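Local coordinates for membrane protein (Acinetobacter baumannii AB307-0294, PDB 5DL5) that probably forms a beta-barrel channel of the OprD porin family in the outer membrane, through which small molecules, antibiotics among them, are thought to enter the cell, at residues 396-401 against 418-423; 353-358 against 375-380; 42-47 against 413-418; 34-39 against 53-58. All coordinates share one frame; numbering follows the deposited sequence.

In the fold
Contact 4 comes first along the chain: it closes the short loop between 34-39 and 53-58 in the first hairpin. Segment 42-47, farther along the same strand as 34-39, waits until 413-418 for its partner, so contact 3 closes a loop of 365 residues, crosses contact 4 and joins the first strand of the barrel to the last. Contact 2, a hairpin near the C-terminal end, is nested within that large loop. Contact 1 pairs 396-401 with 418-423; it crosses contact 3 and shares E418 with it. Strand 394-404 lies beside 371-384, and 416-428 beside 29-43, so contact 1 links contact 2 to contacts 3 and 4.

Contact 1: residues 396-401 against 418-423; sequences RIRNSY and EWRIFL. With C8E ((hydroxyethyloxy)tri(ethyloxy)octane), chain B.
The guanidinium of R398 lies flat on that of R420, their centres 3.6 Å apart and their planes tilted by only 10°. Each thus gives one face to the other, while the edge of R420 is left for acceptors. There its NH2 donates to O21 of the detergent C8E (chain B) at 2.7 Å in an almost straight bond. R420 NH2 also donates to E418 OE1 at 3.0 Å, on the syn lone pair, and NE adds a weak bond to that oxygen; the pair is a salt bridge, and E418 OE2 is held in turn by R41. This carboxylate probably eases the stacking of two positive groups, and arginine suits the place because a planar cation can stack and donate at once. The first torsion of R398 (chi1 72°) sets CG between backbone N and carbonyl carbon, close enough for its aliphatic part to run alongside R420.

Farther along the same face, F422 CB lies over one face of the R396 guanidinium, whose NH2 comes within 3.3 Å of F422 CG; guanidinium and ring planes are 12° apart. R396 NH1 reaches D424 in a salt bridge.

The opposite face of the strands carries W419. N399 CB sits over its six-membered ring, a CH-pi contact 3.8 Å from the centroid; N399 ND2 lies over this face too, offset toward the rim. I397 CG2 meets the ring edge at CZ3. The apolar I397 and W419 are consistent with the outer surface of a barrel.

Paired backbone bonds make this a regular antiparallel beta hairpin. Its arginine-rich face is reminiscent of the basic ladder that lines the channel in OprD-family porins.

Contact 2: residues 353-358 against 375-380; sequences WTTAFV and REFFNQ
T354 faces Q380, A356 faces F378 and V358 faces E376 in three hydrogen-bonded pairs, each closed by two N-H...O bonds; T355/N379 and F357/F377 are the non-hydrogen-bonded pairs between them. The axes of these short segments approach to 4.8 Å and run antiparallel at 175°.

On the face of T355 and N379 the polar grouping centres on N379 OD1, which accepts two bonds. W353 NE1 donates to it at 3.1 Å; indole and amide are nearly coplanar, so the donor lies in the plane of the carboxamide, on a lone pair, though the N-H...O angle is a bent 151°. T355 OG1 gives the second bond, 2.7 Å to OD1, but from above that plane. T355 holds its hydroxyl anti to the backbone N (chi1 -169°), which turns OG1 across to the asparagine. Asparagine is well chosen: its short side chain offers an acceptor to both donors. F377 crosses beside them, its CE1 3.2 Å from T355 OG1, and F357 meets R375 CD with its ring edge.

On the other face T354 CG2 lies 4.0 Å from CE2 at the rim of the F378 ring. A356, with only a methyl, packs against Y322, whose ring meets that of F378. The buried carboxylate of E376 is satisfied by S400 OG and by the backbone N atoms of M323 and S324.

Strand 332-341 continues the barrel wall beyond 351-365 by backbone bonds such as T355 with Y338. Strand 394-404 does so beyond 371-384, where R398 and S400 pack on F378.

Contact 3: residues 42-47 against 413-418; sequences DKKQGA and IGDTNE
D42 and N417 meet where the first and last strands of the barrel pair, the seam that closes a porin of this kind into a cylinder. Two backbone bonds hold them: D42 N donates to N417 O at 3.0 Å, and N417 N to D42 O at 3.2 Å. Beyond this pair the chains diverge, and side chains take over. K43 is long enough to run alongside T416 and deliver NZ to I413 O, 2.8 Å away, satisfying a carbonyl in the loop; its own backbone N is taken by D49 OD1. T416 OG1 donates to G414 O at 2.9 Å, from above the carbonyl plane. The positive phi of G414 (103°) is readily adopted by glycine. D415 accepts from A404 N through OD1, while its backbone N is bound by Q409, and N417 OD1 is held by R403 NH1.

After K43 the chain reverses in a type II turn, K44 to A47, closed by A47 N to K44 O, with G46 at the position where glycine is commonest. K44 NZ stays beyond salt-bridge distance of D415 OD2; the closest approach of these side chains is K44 CE to OD2, 3.6 Å.

Contact 4: residues 34-39 against 53-58; sequences FRTGYL and VAQSAI. With C8E ((hydroxyethyloxy)tri(ethyloxy)octane), chain C.
The first hairpin of the barrel, strands 29-43 and 50-62, sets T36 opposite Q55 in a non-hydrogen-bonded pair. T36 OG1 donates to Q55 OE1 at 2.6 Å, and a water donates to the same hydroxyl at 2.7 Å. That water also accepts from Q55 NE2 and makes a weak bond to F34 O. The glutamine chain bends at its second torsion (chi2 69°), bringing the amide back over the strands, where NE2 donates to S56 O at 3.1 Å. R35 N reaches S56 O from the opposite face of its carbonyl plane, so this oxygen takes two donors. A flexible glutamine, with donor and acceptor at one end, suits this polar patch on the barrel surface.

Apolar contacts flank it: F34 CE1 lies 3.8 Å from A57 CB, and Y38 CD2 equally far from V53 CG2. The detergent C8E (chain C) runs past the same face, its C19 3.6 Å from Q55 CG, consistent with a membrane-facing position.

On the other face, G37 and A54 form a hydrogen-bonded pair, and G37, having no side chain, lets the ring of F422 approach its CA. R35 NE makes a salt bridge with D424.

Strand 416-428 borders 29-43, with backbone bonds from F34, T36 and Y38 to I425, L423 and I421. Strand 70-83 lies beyond 50-62; S56 OG bonds to S81, and Q55 packs on F82.

Contact 1: residues 396-401 against 418-423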
# COMPACT_ATOMS: atom_id res chain seq x y z
N ARG A 396 -5.43 -5.73 15.71
CA ARG A 396 -6.36 -5.44 14.59
C ARG A 396 -6.90 -6.80 14.27
O ARG A 396 -6.10 -7.73 14.05
CB ARG A 396 -5.66 -5.08 13.29
CG ARG A 396 -5.24 -3.69 13.29
CD ARG A 396 -4.81 -3.14 11.94
NE ARG A 396 -3.87 -3.94 11.15
CZ ARG A 396 -2.55 -4.10 11.32
NH1 ARG A 396 -1.90 -3.67 12.38
NH2 ARG A 396 -1.87 -4.78 10.42
N ILE A 397 -8.22 -6.94 14.26
CA ILE A 397 -8.90 -8.15 13.89
C ILE A 397 -9.85 -7.71 12.77
O ILE A 397 -10.63 -6.81 12.96
CB ILE A 397 -9.77 -8.79 14.97
CG1 ILE A 397 -8.96 -9.35 16.10
CG2 ILE A 397 -10.55 -9.95 14.38
CD1 ILE A 397 -8.22 -8.29 16.86
N ARG A 398 -9.77 -8.34 11.62
CA ARG A 398 -10.55 -7.93 10.52
C ARG A 398 -11.06 -9.11 9.73
O ARG A 398 -10.41 -10.17 9.64
CB ARG A 398 -9.82 -6.91 9.65
CG ARG A 398 -8.71 -7.36 8.82
CD ARG A 398 -8.08 -6.28 7.93
NE ARG A 398 -8.40 -6.48 6.52
CZ ARG A 398 -7.94 -5.70 5.53
NH1 ARG A 398 -7.14 -4.68 5.80
NH2 ARG A 398 -8.38 -5.86 4.31
N ASN A 399 -12.26 -8.95 9.20
CA ASN A 399 -12.90 -9.98 8.38
C ASN A 399 -13.60 -9.38 7.14
O ASN A 399 -14.20 -8.27 7.21
CB ASN A 399 -13.93 -10.69 9.23
CG ASN A 399 -14.79 -11.67 8.41
OD1 ASN A 399 -15.98 -11.41 8.09
ND2 ASN A 399 -14.21 -12.78 8.07
N SER A 400 -13.47 -10.11 6.02
CA SER A 400 -14.13 -9.83 4.77
C SER A 400 -14.94 -11.00 4.32
O SER A 400 -14.41 -12.16 4.20
CB SER A 400 -13.14 -9.46 3.70
OG SER A 400 -12.72 -8.18 3.99
N TYR A 401 -16.21 -10.73 4.07
CA TYR A 401 -17.06 -11.73 3.42
C TYR A 401 -17.22 -11.23 1.94
O TYR A 401 -17.74 -10.13 1.71
CB TYR A 401 -18.38 -11.98 4.24
CG TYR A 401 -19.50 -12.78 3.51
CD1 TYR A 401 -20.44 -12.08 2.76
CD2 TYR A 401 -19.69 -14.15 3.64
CE1 TYR A 401 -21.47 -12.68 2.06
CE2 TYR A 401 -20.77 -14.79 2.96
CZ TYR A 401 -21.64 -14.02 2.14
OH TYR A 401 -22.76 -14.48 1.41
N GLU A 418 -12.37 -14.16 4.57
CA GLU A 418 -10.99 -13.82 4.90
C GLU A 418 -10.97 -13.38 6.33
O GLU A 418 -11.81 -12.60 6.74
CB GLU A 418 -10.44 -12.66 4.10
CG GLU A 418 -8.98 -12.30 4.51
CD GLU A 418 -8.29 -11.19 3.68
OE1 GLU A 418 -8.65 -10.06 3.78
OE2 GLU A 418 -7.30 -11.45 2.96
N TRP A 419 -10.00 -13.85 7.09
CA TRP A 419 -9.69 -13.19 8.40
C TRP A 419 -8.24 -12.74 8.42
O TRP A 419 -7.38 -13.54 7.97
CB TRP A 419 -9.82 -14.18 9.52
CG TRP A 419 -11.21 -14.47 9.88
CD1 TRP A 419 -11.96 -15.49 9.40
CD2 TRP A 419 -12.02 -13.81 10.88
NE1 TRP A 419 -13.18 -15.46 9.96
CE2 TRP A 419 -13.26 -14.46 10.88
CE3 TRP A 419 -11.81 -12.73 11.75
CZ2 TRP A 419 -14.31 -14.08 11.74
CZ3 TRP A 419 -12.87 -12.30 12.57
CH2 TRP A 419 -14.11 -12.99 12.56
N ARG A 420 -7.99 -11.61 9.07
CA ARG A 420 -6.62 -11.11 9.33
C ARG A 420 -6.54 -10.63 10.73
O ARG A 420 -7.40 -9.90 11.21
CB ARG A 420 -6.11 -9.96 8.48
CG ARG A 420 -6.34 -10.10 7.03
CD ARG A 420 -5.68 -8.91 6.28
NE ARG A 420 -6.10 -9.04 4.92
CZ ARG A 420 -5.90 -8.11 3.95
NH1 ARG A 420 -5.15 -7.00 4.14
NH2 ARG A 420 -6.45 -8.32 2.78
N ILE A 421 -5.48 -11.07 11.42
CA ILE A 421 -5.23 -10.59 12.73
C ILE A 421 -3.73 -10.19 12.82
O ILE A 421 -2.84 -11.07 12.43
CB ILE A 421 -5.53 -11.69 13.74
CG1 ILE A 421 -6.97 -12.19 13.56
CG2 ILE A 421 -5.27 -11.20 15.16
CD1 ILE A 421 -7.29 -13.40 14.35
N PHE A 422 -3.47 -9.02 13.46
CA PHE A 422 -2.13 -8.49 13.58
C PHE A 422 -1.98 -7.90 14.94
O PHE A 422 -2.74 -7.04 15.30
CB PHE A 422 -1.87 -7.41 12.50
CG PHE A 422 -1.65 -7.98 11.13
CD1 PHE A 422 -0.38 -8.56 10.77
CD2 PHE A 422 -2.65 -7.94 10.16
CE1 PHE A 422 -0.16 -9.10 9.50
CE2 PHE A 422 -2.41 -8.51 8.88
CZ PHE A 422 -1.17 -9.14 8.58
N LEU A 423 -1.00 -8.39 15.66
CA LEU A 423 -0.49 -7.79 16.87
C LEU A 423 0.84 -7.07 16.58
O LEU A 423 1.82 -7.73 16.18
CB LEU A 423 -0.23 -8.91 17.91
CG LEU A 423 0.46 -8.52 19.20
CD1 LEU A 423 -0.45 -7.52 19.87
CD2 LEU A 423 0.76 -9.70 20.15
C6 C8E B . 2.46 -16.38 -4.64
C7 C8E B . 1.54 -16.52 -3.40
C8 C8E B . 0.10 -17.02 -3.67
O9 C8E B . -0.94 -16.44 -2.80
C10 C8E B . -1.90 -15.81 -3.64
C11 C8E B . -1.44 -14.38 -3.98
O12 C8E B . -2.52 -13.56 -4.38
C13 C8E B . -3.56 -13.32 -3.42
C14 C8E B . -3.32 -12.03 -2.68
O15 C8E B . -4.44 -11.16 -2.65
C16 C8E B . -5.05 -10.76 -3.88
C17 C8E B . -5.54 -9.33 -3.62
O18 C8E B . -5.80 -9.26 -2.18
C19 C8E B . -5.47 -8.00 -1.57
C20 C8E B . -5.94 -8.03 -0.13
O21 C8E B . -5.96 -6.77 0.60

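Contact 2: residues 353-358 against 375-380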
# COMPACT_ATOMS: atom_id res chain seq x y z
N TRP A 353 -14.06 0.67 15.67
CA TRP A 353 -14.75 -0.34 14.83
C TRP A 353 -15.07 0.33 13.48
O TRP A 353 -15.58 1.48 13.47
CB TRP A 353 -16.00 -0.88 15.54
CG TRP A 353 -16.92 -1.70 14.65
CD1 TRP A 353 -16.55 -2.73 13.82
CD2 TRP A 353 -18.35 -1.57 14.49
NE1 TRP A 353 -17.64 -3.24 13.19
CE2 TRP A 353 -18.76 -2.56 13.58
CE3 TRP A 353 -19.33 -0.74 15.07
CZ2 TRP A 353 -20.11 -2.71 13.14
CZ3 TRP A 353 -20.69 -0.88 14.64
CH2 TRP A 353 -21.05 -1.86 13.68
N THR A 354 -14.77 -0.37 12.41
CA THR A 354 -15.07 0.06 11.06
C THR A 354 -15.89 -1.04 10.41
O THR A 354 -15.55 -2.28 10.55
CB THR A 354 -13.79 0.30 10.19
OG1 THR A 354 -13.23 1.51 10.59
CG2 THR A 354 -14.19 0.54 8.69
N THR A 355 -17.01 -0.65 9.80
CA THR A 355 -17.79 -1.63 9.01
C THR A 355 -17.99 -0.94 7.65
O THR A 355 -18.18 0.27 7.59
CB THR A 355 -19.06 -2.14 9.74
OG1 THR A 355 -19.62 -3.26 9.05
CG2 THR A 355 -20.14 -1.10 9.80
N ALA A 356 -17.97 -1.72 6.58
CA ALA A 356 -18.16 -1.19 5.28
C ALA A 356 -18.76 -2.24 4.34
O ALA A 356 -18.62 -3.47 4.55
CB ALA A 356 -16.80 -0.73 4.71
N PHE A 357 -19.45 -1.74 3.34
CA PHE A 357 -20.03 -2.53 2.27
C PHE A 357 -19.65 -1.87 0.92
O PHE A 357 -19.80 -0.69 0.84
CB PHE A 357 -21.50 -2.62 2.39
CG PHE A 357 -22.13 -3.34 1.25
CD1 PHE A 357 -22.04 -4.71 1.16
CD2 PHE A 357 -22.82 -2.64 0.24
CE1 PHE A 357 -22.59 -5.41 0.09
CE2 PHE A 357 -23.41 -3.34 -0.83
CZ PHE A 357 -23.27 -4.72 -0.89
N VAL A 358 -19.06 -2.64 -0.00
CA VAL A 358 -18.65 -2.16 -1.30
C VAL A 358 -19.22 -3.11 -2.38
O VAL A 358 -19.21 -4.36 -2.20
CB VAL A 358 -17.10 -2.13 -1.48
CG1 VAL A 358 -16.80 -1.41 -2.81
CG2 VAL A 358 -16.46 -1.45 -0.27
N ARG A 375 -19.01 -8.13 -4.52
CA ARG A 375 -19.24 -7.37 -3.34
C ARG A 375 -18.47 -7.88 -2.13
O ARG A 375 -18.25 -9.07 -2.00
CB ARG A 375 -20.75 -7.44 -2.98
CG ARG A 375 -21.19 -8.73 -2.44
CD ARG A 375 -22.70 -8.69 -2.19
NE ARG A 375 -23.06 -9.93 -1.60
CZ ARG A 375 -23.52 -10.99 -2.25
NH1 ARG A 375 -23.75 -10.93 -3.57
NH2 ARG A 375 -23.73 -12.11 -1.56
N GLU A 376 -18.28 -6.94 -1.22
CA GLU A 376 -17.53 -7.17 -0.05
C GLU A 376 -18.12 -6.49 1.15
O GLU A 376 -18.39 -5.29 1.12
CB GLU A 376 -16.06 -6.65 -0.23
CG GLU A 376 -15.13 -7.20 0.85
CD GLU A 376 -13.64 -6.86 0.63
OE1 GLU A 376 -12.90 -6.94 1.66
OE2 GLU A 376 -13.17 -6.54 -0.52
N PHE A 377 -18.34 -7.28 2.17
CA PHE A 377 -18.70 -6.83 3.54
C PHE A 377 -17.46 -6.95 4.50
O PHE A 377 -16.90 -8.05 4.72
CB PHE A 377 -19.89 -7.63 4.13
CG PHE A 377 -20.38 -7.08 5.48
CD1 PHE A 377 -20.56 -5.69 5.71
CD2 PHE A 377 -20.70 -7.97 6.59
CE1 PHE A 377 -21.01 -5.21 6.95
CE2 PHE A 377 -21.18 -7.48 7.81
CZ PHE A 377 -21.34 -6.13 8.00
N PHE A 378 -17.02 -5.81 5.00
CA PHE A 378 -15.76 -5.73 5.78
C PHE A 378 -16.06 -5.28 7.22
O PHE A 378 -16.90 -4.33 7.44
CB PHE A 378 -14.90 -4.67 5.06
CG PHE A 378 -13.65 -4.27 5.85
CD1 PHE A 378 -12.50 -5.07 5.78
CD2 PHE A 378 -13.62 -3.14 6.65
CE1 PHE A 378 -11.33 -4.70 6.49
CE2 PHE A 378 -12.49 -2.83 7.44
CZ PHE A 378 -11.35 -3.57 7.31
N ASN A 379 -15.40 -5.90 8.21
CA ASN A 379 -15.42 -5.40 9.57
C ASN A 379 -14.01 -5.43 10.12
O ASN A 379 -13.26 -6.41 9.88
CB ASN A 379 -16.33 -6.20 10.45
CG ASN A 379 -17.78 -5.91 10.16
OD1 ASN A 379 -18.36 -5.01 10.72
ND2 ASN A 379 -18.36 -6.67 9.19
N GLN A 380 -13.65 -4.37 10.82
CA GLN A 380 -12.42 -4.37 11.56
C GLN A 380 -12.64 -3.79 12.92
O GLN A 380 -13.26 -2.77 13.07
CB GLN A 380 -11.31 -3.58 10.81
CG GLN A 380 -10.04 -3.51 11.65
CD GLN A 380 -8.87 -2.99 10.82
OE1 GLN A 380 -8.32 -3.67 9.96
NE2 GLN A 380 -8.51 -1.77 11.05

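Contact 3: residues 42-47 against 413-418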
# COMPACT_ATOMS: atom_id res chain seq x y z
N ASP A 42 -10.68 -18.74 3.18
CA ASP A 42 -11.45 -19.95 2.92
C ASP A 42 -12.23 -19.75 1.65
O ASP A 42 -13.01 -18.80 1.55
CB ASP A 42 -12.40 -20.21 4.08
CG ASP A 42 -11.62 -20.45 5.39
OD1 ASP A 42 -10.37 -20.58 5.40
OD2 ASP A 42 -12.24 -20.47 6.47
N LYS A 43 -12.01 -20.58 0.67
CA LYS A 43 -12.63 -20.43 -0.66
C LYS A 43 -13.56 -21.64 -0.98
O LYS A 43 -13.61 -22.58 -0.22
CB LYS A 43 -11.55 -20.16 -1.69
CG LYS A 43 -10.63 -18.98 -1.31
CD LYS A 43 -10.26 -18.30 -2.59
CE LYS A 43 -9.18 -17.25 -2.41
NZ LYS A 43 -8.68 -16.88 -3.72
N LYS A 44 -14.35 -21.62 -2.04
CA LYS A 44 -15.30 -22.74 -2.23
C LYS A 44 -14.50 -24.02 -2.73
O LYS A 44 -13.27 -23.97 -2.97
CB LYS A 44 -16.53 -22.37 -3.03
CG LYS A 44 -16.39 -21.35 -4.15
CD LYS A 44 -17.66 -21.32 -5.01
CE LYS A 44 -17.53 -20.22 -6.04
NZ LYS A 44 -18.31 -20.42 -7.27
N GLN A 45 -15.14 -25.19 -2.78
CA GLN A 45 -14.45 -26.42 -3.25
C GLN A 45 -13.84 -26.17 -4.66
O GLN A 45 -14.36 -25.37 -5.44
CB GLN A 45 -15.42 -27.64 -3.27
CG GLN A 45 -16.20 -27.85 -4.56
CD GLN A 45 -16.87 -29.21 -4.68
OE1 GLN A 45 -16.45 -30.18 -4.06
NE2 GLN A 45 -17.92 -29.28 -5.49
N GLY A 46 -12.71 -26.78 -5.00
CA GLY A 46 -12.11 -26.53 -6.31
C GLY A 46 -11.28 -25.30 -6.32
O GLY A 46 -10.52 -25.14 -7.25
N ALA A 47 -11.39 -24.41 -5.32
CA ALA A 47 -10.42 -23.30 -5.15
C ALA A 47 -9.50 -23.45 -3.88
O ALA A 47 -9.92 -24.02 -2.87
CB ALA A 47 -11.14 -21.93 -5.23
N ILE A 413 -10.11 -13.02 -7.39
CA ILE A 413 -9.93 -13.67 -6.09
C ILE A 413 -10.87 -14.82 -5.95
O ILE A 413 -10.49 -15.90 -5.63
CB ILE A 413 -10.17 -12.65 -4.93
CG1 ILE A 413 -9.02 -11.56 -4.95
CG2 ILE A 413 -10.14 -13.36 -3.59
CD1 ILE A 413 -9.33 -10.31 -4.12
N GLY A 414 -12.16 -14.63 -6.19
CA GLY A 414 -13.04 -15.80 -6.03
C GLY A 414 -13.80 -15.65 -4.69
O GLY A 414 -13.34 -14.92 -3.81
N ASP A 415 -14.95 -16.36 -4.54
CA ASP A 415 -15.69 -16.22 -3.30
C ASP A 415 -14.80 -16.61 -2.10
O ASP A 415 -14.15 -17.67 -2.16
CB ASP A 415 -16.90 -17.13 -3.28
CG ASP A 415 -17.97 -16.72 -4.27
OD1 ASP A 415 -17.87 -15.73 -4.96
OD2 ASP A 415 -18.96 -17.38 -4.28
N THR A 416 -14.86 -15.83 -1.02
CA THR A 416 -13.93 -15.91 0.10
C THR A 416 -14.47 -15.31 1.37
O THR A 416 -15.13 -14.28 1.34
CB THR A 416 -12.65 -15.06 -0.22
OG1 THR A 416 -11.98 -15.61 -1.35
CG2 THR A 416 -11.69 -14.97 0.96
N ASN A 417 -14.12 -15.96 2.47
CA ASN A 417 -14.22 -15.48 3.80
C ASN A 417 -12.76 -15.35 4.23
O ASN A 417 -12.07 -16.36 4.41
CB ASN A 417 -14.99 -16.54 4.66
CG ASN A 417 -16.42 -16.86 4.05
OD1 ASN A 417 -16.97 -16.12 3.22
ND2 ASN A 417 -16.98 -18.00 4.45
N GLU A 418 -12.37 -14.16 4.57
CA GLU A 418 -10.99 -13.82 4.90
C GLU A 418 -10.97 -13.38 6.33
O GLU A 418 -11.81 -12.60 6.74
CB GLU A 418 -10.44 -12.66 4.10
CG GLU A 418 -8.98 -12.30 4.51
CD GLU A 418 -8.29 -11.19 3.68
OE1 GLU A 418 -8.65 -10.06 3.78
OE2 GLU A 418 -7.30 -11.45 2.96

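Contact 4: residues 34-39 against 53-58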
# COMPACT_ATOMS: atom_id res chain seq x y z
N PHE A 34 7.70 -5.31 16.57
CA PHE A 34 7.40 -6.76 16.54
C PHE A 34 5.99 -7.05 16.06
O PHE A 34 5.06 -6.60 16.62
CB PHE A 34 7.58 -7.33 17.92
CG PHE A 34 8.97 -7.19 18.42
CD1 PHE A 34 9.91 -8.11 18.05
CD2 PHE A 34 9.32 -6.16 19.25
CE1 PHE A 34 11.19 -8.07 18.56
CE2 PHE A 34 10.61 -6.10 19.81
CZ PHE A 34 11.57 -7.06 19.44
N ARG A 35 5.84 -7.81 15.00
CA ARG A 35 4.52 -8.00 14.44
C ARG A 35 4.24 -9.46 14.34
O ARG A 35 5.07 -10.23 13.80
CB ARG A 35 4.50 -7.43 13.02
CG ARG A 35 3.24 -7.81 12.30
CD ARG A 35 3.17 -7.01 11.02
NE ARG A 35 2.65 -5.70 11.22
CZ ARG A 35 2.85 -4.70 10.39
NH1 ARG A 35 3.58 -4.87 9.25
NH2 ARG A 35 2.28 -3.51 10.70
N THR A 36 3.14 -9.87 14.96
CA THR A 36 2.65 -11.23 14.80
C THR A 36 1.45 -11.14 13.83
O THR A 36 0.47 -10.40 14.09
CB THR A 36 2.17 -11.80 16.14
OG1 THR A 36 3.06 -11.44 17.20
CG2 THR A 36 1.99 -13.30 16.10
N GLY A 37 1.47 -11.96 12.80
CA GLY A 37 0.30 -12.01 11.87
C GLY A 37 -0.27 -13.36 11.53
O GLY A 37 0.37 -14.40 11.60
N TYR A 38 -1.52 -13.30 11.10
CA TYR A 38 -2.38 -14.41 10.80
C TYR A 38 -3.25 -13.93 9.66
O TYR A 38 -3.92 -12.88 9.83
CB TYR A 38 -3.28 -14.56 11.99
CG TYR A 38 -4.30 -15.66 11.92
CD1 TYR A 38 -5.55 -15.46 11.33
CD2 TYR A 38 -4.07 -16.89 12.52
CE1 TYR A 38 -6.51 -16.47 11.28
CE2 TYR A 38 -5.03 -17.91 12.47
CZ TYR A 38 -6.23 -17.67 11.84
OH TYR A 38 -7.14 -18.69 11.79
N LEU A 39 -3.27 -14.64 8.53
CA LEU A 39 -4.14 -14.30 7.43
C LEU A 39 -4.60 -15.62 6.81
O LEU A 39 -3.79 -16.45 6.38
CB LEU A 39 -3.39 -13.44 6.41
CG LEU A 39 -4.17 -12.74 5.29
CD1 LEU A 39 -3.35 -11.56 4.62
CD2 LEU A 39 -4.73 -13.72 4.29
N VAL A 53 0.74 -17.88 8.98
CA VAL A 53 0.97 -17.37 10.35
C VAL A 53 2.47 -17.20 10.54
O VAL A 53 3.26 -18.13 10.15
CB VAL A 53 0.39 -18.26 11.47
CG1 VAL A 53 0.43 -17.51 12.80
CG2 VAL A 53 -1.03 -18.74 11.17
N ALA A 54 2.87 -16.03 11.12
CA ALA A 54 4.26 -15.62 11.22
C ALA A 54 4.54 -14.50 12.25
O ALA A 54 3.59 -13.85 12.73
CB ALA A 54 4.79 -15.26 9.83
N GLN A 55 5.81 -14.41 12.70
CA GLN A 55 6.29 -13.41 13.62
C GLN A 55 7.44 -12.67 12.97
O GLN A 55 8.33 -13.33 12.40
CB GLN A 55 6.79 -14.07 14.90
CG GLN A 55 7.42 -13.09 15.89
CD GLN A 55 6.44 -12.16 16.52
OE1 GLN A 55 5.39 -12.63 16.98
NE2 GLN A 55 6.70 -10.82 16.46
N SER A 56 7.44 -11.34 13.06
CA SER A 56 8.50 -10.53 12.46
C SER A 56 9.02 -9.60 13.46
O SER A 56 8.31 -9.21 14.40
CB SER A 56 7.91 -9.63 11.33
OG SER A 56 7.68 -10.56 10.31
N ALA A 57 10.24 -9.17 13.21
CA ALA A 57 10.83 -8.02 13.93
C ALA A 57 11.36 -7.08 12.84
O ALA A 57 12.21 -7.46 12.06
CB ALA A 57 11.97 -8.43 14.86
N ILE A 58 10.88 -5.85 12.86
CA ILE A 58 11.16 -4.93 11.72
C ILE A 58 11.94 -3.79 12.32
O ILE A 58 11.46 -3.13 13.23
CB ILE A 58 9.88 -4.39 11.11
CG1 ILE A 58 9.01 -5.61 10.58
CG2 ILE A 58 10.26 -3.34 10.03
CD1 ILE A 58 7.52 -5.37 10.63
C8 C8E C . 17.45 -15.33 8.23
O9 C8E C . 17.05 -15.70 9.55
C10 C8E C . 16.03 -14.89 10.18
C11 C8E C . 15.95 -15.16 11.68
O12 C8E C . 15.10 -14.21 12.35
C13 C8E C . 15.71 -13.55 13.47
C14 C8E C . 14.72 -12.70 14.28
O15 C8E C . 13.54 -13.46 14.48
C16 C8E C . 12.32 -12.73 14.66
C17 C8E C . 12.35 -12.00 15.97
O18 C8E C . 10.99 -11.82 16.41
C19 C8E C . 10.66 -12.77 17.43
C20 C8E C . 10.48 -12.14 18.76
O21 C8E C . 9.82 -13.14 19.52
O HOH W 1 4.43 -9.12 17.73